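Local coordinates for protein putative citrate lyase, alfa subunit (Streptococcus mutans, PDB 2HJ0) that belongs to the citrate lyase alpha subunit (CitF) family and folds around two large mixed beta-sheets with helices packed among them, at residues 70-75 against 187-192; 326-331 against 349-354. All blocks are in the same frame, centred on the assembly; numbering follows the deposited sequence.

Contact 1: residues 70-75 against 187-192; sequences HHHFRE and CGSLGY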
# COMPACT_ATOMS: atom_id res chain seq x y z
N HIS A 70 -11.46 -13.38 -4.02
CA HIS A 70 -10.27 -13.62 -4.83
C HIS A 70 -10.15 -15.12 -5.07
O HIS A 70 -10.82 -15.91 -4.42
CB HIS A 70 -9.02 -13.08 -4.15
CG HIS A 70 -8.60 -13.86 -2.95
ND1 HIS A 70 -8.76 -13.39 -1.67
CD2 HIS A 70 -8.07 -15.11 -2.84
CE1 HIS A 70 -8.36 -14.31 -0.81
NE2 HIS A 70 -7.94 -15.37 -1.50
N HIS A 71 -9.31 -15.52 -6.03
CA HIS A 71 -9.14 -16.94 -6.34
C HIS A 71 -7.74 -17.51 -6.07
O HIS A 71 -7.31 -18.47 -6.74
CB HIS A 71 -9.50 -17.20 -7.81
CG HIS A 71 -8.57 -16.57 -8.79
ND1 HIS A 71 -8.48 -15.21 -8.97
CD2 HIS A 71 -7.64 -17.12 -9.61
CE1 HIS A 71 -7.55 -14.94 -9.86
NE2 HIS A 71 -7.02 -16.08 -10.27
N HIS A 72 -7.04 -16.97 -5.08
CA HIS A 72 -5.70 -17.47 -4.80
C HIS A 72 -5.67 -18.90 -4.27
O HIS A 72 -4.65 -19.57 -4.35
CB HIS A 72 -4.96 -16.54 -3.84
CG HIS A 72 -4.37 -15.34 -4.51
ND1 HIS A 72 -4.79 -14.05 -4.25
CD2 HIS A 72 -3.38 -15.23 -5.42
CE1 HIS A 72 -4.08 -13.20 -4.96
NE2 HIS A 72 -3.22 -13.89 -5.68
N PHE A 73 -6.80 -19.37 -3.76
CA PHE A 73 -6.88 -20.75 -3.25
C PHE A 73 -7.32 -21.71 -4.35
O PHE A 73 -7.39 -22.93 -4.15
CB PHE A 73 -7.86 -20.83 -2.07
CG PHE A 73 -7.34 -20.19 -0.83
CD1 PHE A 73 -8.04 -19.15 -0.23
CD2 PHE A 73 -6.15 -20.63 -0.26
CE1 PHE A 73 -7.55 -18.56 0.92
CE2 PHE A 73 -5.65 -20.04 0.88
CZ PHE A 73 -6.35 -19.00 1.48
N ARG A 74 -7.63 -21.14 -5.51
CA ARG A 74 -8.07 -21.90 -6.66
C ARG A 74 -9.12 -22.95 -6.34
O ARG A 74 -10.09 -22.64 -5.66
CB ARG A 74 -6.86 -22.53 -7.32
CG ARG A 74 -5.91 -21.47 -7.80
CD ARG A 74 -5.05 -21.98 -8.90
NE ARG A 74 -3.77 -22.41 -8.37
CZ ARG A 74 -2.85 -23.03 -9.09
NH1 ARG A 74 -1.70 -23.39 -8.52
NH2 ARG A 74 -3.10 -23.29 -10.37
N GLU A 75 -8.92 -24.18 -6.81
CA GLU A 75 -9.90 -25.25 -6.59
C GLU A 75 -10.05 -25.65 -5.14
O GLU A 75 -10.90 -26.48 -4.80
CB GLU A 75 -9.53 -26.49 -7.41
CG GLU A 75 -9.57 -26.29 -8.92
CD GLU A 75 -10.96 -25.95 -9.47
OE1 GLU A 75 -11.98 -26.27 -8.80
OE2 GLU A 75 -11.02 -25.39 -10.58
N CYS A 187 -1.29 -19.59 0.58
CA CYS A 187 -1.44 -19.56 -0.88
C CYS A 187 -0.38 -18.64 -1.47
O CYS A 187 -0.33 -18.42 -2.68
CB CYS A 187 -2.82 -19.04 -1.26
SG CYS A 187 -3.12 -17.40 -0.62
N GLY A 188 0.45 -18.08 -0.60
CA GLY A 188 1.50 -17.19 -1.05
C GLY A 188 1.02 -15.77 -1.29
O GLY A 188 0.45 -15.13 -0.41
N SER A 189 1.26 -15.26 -2.50
CA SER A 189 0.85 -13.92 -2.84
C SER A 189 -0.66 -13.70 -2.72
O SER A 189 -1.45 -14.65 -2.75
CB SER A 189 1.29 -13.59 -4.26
OG SER A 189 0.77 -12.33 -4.65
N LEU A 190 -1.04 -12.44 -2.57
CA LEU A 190 -2.44 -12.03 -2.46
C LEU A 190 -2.71 -10.84 -3.37
O LEU A 190 -3.54 -10.00 -3.05
CB LEU A 190 -2.76 -11.65 -1.02
CG LEU A 190 -2.91 -12.82 -0.07
CD1 LEU A 190 -3.19 -12.29 1.33
CD2 LEU A 190 -4.05 -13.73 -0.53
N GLY A 191 -2.00 -10.80 -4.49
CA GLY A 191 -2.14 -9.71 -5.45
C GLY A 191 -3.52 -9.37 -5.95
O GLY A 191 -3.82 -8.20 -6.19
N TYR A 192 -4.38 -10.36 -6.14
CA TYR A 192 -5.71 -10.04 -6.63
C TYR A 192 -6.55 -9.49 -5.47
O TYR A 192 -7.30 -8.55 -5.65
CB TYR A 192 -6.38 -11.26 -7.28
CG TYR A 192 -5.61 -11.82 -8.46
CD1 TYR A 192 -5.20 -11.00 -9.52
CD2 TYR A 192 -5.21 -13.17 -8.48
CE1 TYR A 192 -4.41 -11.50 -10.56
CE2 TYR A 192 -4.42 -13.68 -9.52
CZ TYR A 192 -4.02 -12.84 -10.55
OH TYR A 192 -3.20 -13.33 -11.55

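Contact 2: residues 326-331 against 349-354; sequences LDVQDF and IDANMY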
# COMPACT_ATOMS: atom_id res chain seq x y z
N LEU A 326 8.88 -10.81 -9.36
CA LEU A 326 7.64 -10.12 -8.95
C LEU A 326 6.51 -11.14 -9.05
O LEU A 326 6.30 -11.75 -10.09
CB LEU A 326 7.38 -8.91 -9.86
CG LEU A 326 8.57 -7.97 -9.99
CD1 LEU A 326 8.19 -6.80 -10.88
CD2 LEU A 326 9.01 -7.49 -8.63
N ASP A 327 5.77 -11.29 -7.95
CA ASP A 327 4.72 -12.30 -7.85
C ASP A 327 3.31 -11.77 -7.60
O ASP A 327 3.05 -11.12 -6.58
CB ASP A 327 5.10 -13.26 -6.71
CG ASP A 327 4.24 -14.51 -6.67
OD1 ASP A 327 3.06 -14.46 -7.06
OD2 ASP A 327 4.77 -15.55 -6.22
N VAL A 328 2.38 -12.06 -8.52
CA VAL A 328 1.01 -11.61 -8.34
C VAL A 328 0.15 -12.82 -7.95
O VAL A 328 -0.96 -12.68 -7.43
CB VAL A 328 0.45 -10.98 -9.61
CG1 VAL A 328 0.15 -12.05 -10.66
CG2 VAL A 328 -0.80 -10.19 -9.26
N GLN A 329 0.68 -14.00 -8.21
CA GLN A 329 -0.03 -15.22 -7.87
C GLN A 329 0.89 -16.44 -7.94
O GLN A 329 1.69 -16.58 -8.88
CB GLN A 329 -1.22 -15.41 -8.80
CG GLN A 329 -1.68 -16.83 -8.83
CD GLN A 329 -2.93 -17.00 -9.64
OE1 GLN A 329 -3.08 -16.40 -10.72
NE2 GLN A 329 -3.85 -17.82 -9.13
N ASP A 330 0.79 -17.31 -6.96
CA ASP A 330 1.61 -18.51 -6.93
C ASP A 330 0.83 -19.69 -7.47
O ASP A 330 -0.38 -19.77 -7.26
CB ASP A 330 2.05 -18.81 -5.51
CG ASP A 330 3.00 -17.79 -4.98
OD1 ASP A 330 2.69 -17.18 -3.94
OD2 ASP A 330 4.05 -17.60 -5.63
N PHE A 331 1.52 -20.59 -8.14
CA PHE A 331 0.88 -21.76 -8.72
C PHE A 331 1.28 -23.11 -8.09
O PHE A 331 0.99 -24.17 -8.65
CB PHE A 331 1.12 -21.78 -10.23
CG PHE A 331 0.15 -20.92 -11.00
CD1 PHE A 331 -0.92 -21.48 -11.68
CD2 PHE A 331 0.30 -19.54 -11.04
CE1 PHE A 331 -1.82 -20.68 -12.39
CE2 PHE A 331 -0.59 -18.73 -11.75
CZ PHE A 331 -1.65 -19.31 -12.42
N ILE A 349 3.16 -8.36 -5.35
CA ILE A 349 2.60 -7.17 -5.98
C ILE A 349 1.10 -7.34 -6.24
O ILE A 349 0.64 -8.43 -6.58
CB ILE A 349 3.28 -6.86 -7.34
CG1 ILE A 349 3.02 -8.02 -8.31
CG2 ILE A 349 4.78 -6.63 -7.12
CD1 ILE A 349 3.43 -7.75 -9.75
N ASP A 350 0.36 -6.25 -6.09
CA ASP A 350 -1.08 -6.25 -6.34
C ASP A 350 -1.33 -6.29 -7.84
O ASP A 350 -0.50 -5.85 -8.63
CB ASP A 350 -1.73 -5.00 -5.74
CG ASP A 350 -1.27 -3.71 -6.43
OD1 ASP A 350 -1.73 -3.41 -7.55
OD2 ASP A 350 -0.43 -3.00 -5.86
N ALA A 351 -2.49 -6.80 -8.23
CA ALA A 351 -2.85 -6.90 -9.64
C ALA A 351 -2.79 -5.57 -10.39
O ALA A 351 -2.57 -5.56 -11.61
CB ALA A 351 -4.24 -7.51 -9.79
N ASN A 352 -3.00 -4.46 -9.70
CA ASN A 352 -2.96 -3.17 -10.38
C ASN A 352 -1.54 -2.86 -10.81
O ASN A 352 -1.29 -2.52 -11.97
CB ASN A 352 -3.48 -2.05 -9.49
CG ASN A 352 -3.65 -0.74 -10.27
OD1 ASN A 352 -4.48 -0.63 -11.17
ND2 ASN A 352 -2.84 0.26 -9.92
N MSE A 353 -0.60 -2.96 -9.88
CA MSE A 353 0.79 -2.69 -10.23
C MSE A 353 1.22 -3.67 -11.30
O MSE A 353 2.14 -3.40 -12.10
CB MSE A 353 1.68 -2.85 -9.01
CG MSE A 353 3.11 -2.43 -9.28
SE MSE A 353 4.15 -2.58 -7.69
CE MSE A 353 5.81 -3.15 -8.44
N TYR A 354 0.55 -4.83 -11.30
CA TYR A 354 0.83 -5.91 -12.23
C TYR A 354 0.50 -5.63 -13.69
O TYR A 354 1.42 -5.50 -14.50
CB TYR A 354 0.12 -7.20 -11.78
CG TYR A 354 0.26 -8.35 -12.77
CD1 TYR A 354 1.51 -8.68 -13.30
CD2 TYR A 354 -0.85 -9.08 -13.20
CE1 TYR A 354 1.65 -9.69 -14.24
CE2 TYR A 354 -0.71 -10.10 -14.15
CZ TYR A 354 0.54 -10.40 -14.67
OH TYR A 354 0.71 -11.38 -15.64

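Contact 1: residues 70-75 against 187-192
The His72 ring lies over the backbone of 187-192. Ser189 O sits over the centre of one ring face, with His72 CD2 3.3 Å from it, and Leu190 N lies over the rim of the same face. Tyr192 N comes to the ring edge, near its plane. His72 places CG anti to its carbonyl carbon (chi1 -81°), which carries the ring across to the other segment. Beyond 187-192, its NE2 is hydrogen-bonded to Val328 O. The Tyr192 ring follows, with His71 and His72 on opposite sides of its plane. Both pairs are near parallel, with planes at 19°, but slid apart so that they barely overlap. The centroids of His71 and Tyr192 are 4.8 Å apart, those of His72 and Tyr192 5.0 Å. Next to His72 in this aromatic cluster of three, Cys187 SG stands 4.4 Å from the Phe73 ring centroid, obliquely, while its CB meets Phe73 CE2 at 3.7 Å. No hydrogen bond joins the two segments, so packing does the work. Each segment also has bonds of its own. Residues 71-74 form a type I turn, and Ser189 OG accepts from Gly191 N at 3.2 Å in an ST turn that leads into helix 191-199. His71 ND1 is bonded to Ser100 OG, and a citric acid molecule, probably from the crystallisation liquor, lies close to the His71 side chain. The contact joins the loop after strand 66-69 to the start of helix 191-199 and borders what may be a pocket.

Contact 2: residues 326-331 against 349-354
Val328 turns CG2 anti to its backbone N, with CG1 between N and the carbonyl carbon (chi1 74°), which turns one methyl to the Tyr354 ring and the other to Ala351. Tyr354 also sets CG anti to its N, which puts one ring face against Val328. CG1 of Val328 sits over the centre of that ring, 4.1 Å from the Tyr354 centroid and 12° off the normal. This is a CH-pi contact, and the two side chains cross at about a right angle. CG2 of Val328 turns to the start of the helix, 3.5 Å from Ile349 O and 3.9 Å from Ala351 CA. Ile349 packs alongside: its CG1 is 4.1 Å from Val328 CB, and its CD1 meets Leu326 CB at 4.1 Å. One hydrogen bond spans the segments. Ile349 N donates to Asp327 O at 3.0 Å, fairly straight at 161°, from above the carbonyl plane. Asp327 O also receives Ser189 OG. The Asp327 side chain pairs with His346, and Tyr354 OH with Gln277. Helix 351-355 starts right after Asp350, whose OD1 accepts from Met353 N at 2.6 Å. This is an N-cap bond, made from above the carboxylate plane, at the first turn of the helix. Leu326 and selenomethionine Met353 also pack on residues of the second subunit. The chemistry is thus mostly apolar and buried. The main chain supplies the polar link, and two donors satisfy the buried Asp327 carbonyl oxygen.

From the N terminus, the chain leaves strand 66-69 of one large mixed sheet into residues 70-75. Contact 1 closes a long loop of 111 residues when 187-192 returns at the head of helix 191-199. Contact 2 comes later and closes a short loop of 17 residues. It joins the end of strand 322-327, in the other large sheet, to the start of helix 351-355. The contacts are in series; they neither nest nor cross. Even so, they touch in space, their centres about 10 Å apart. Probable hydrogen bonds run from Ser189 N to Asp330 OD1 and from Ala351 N to Gly191 O. These bonds link the region of helix 191-199 to strand 329-330 and helix 351-355.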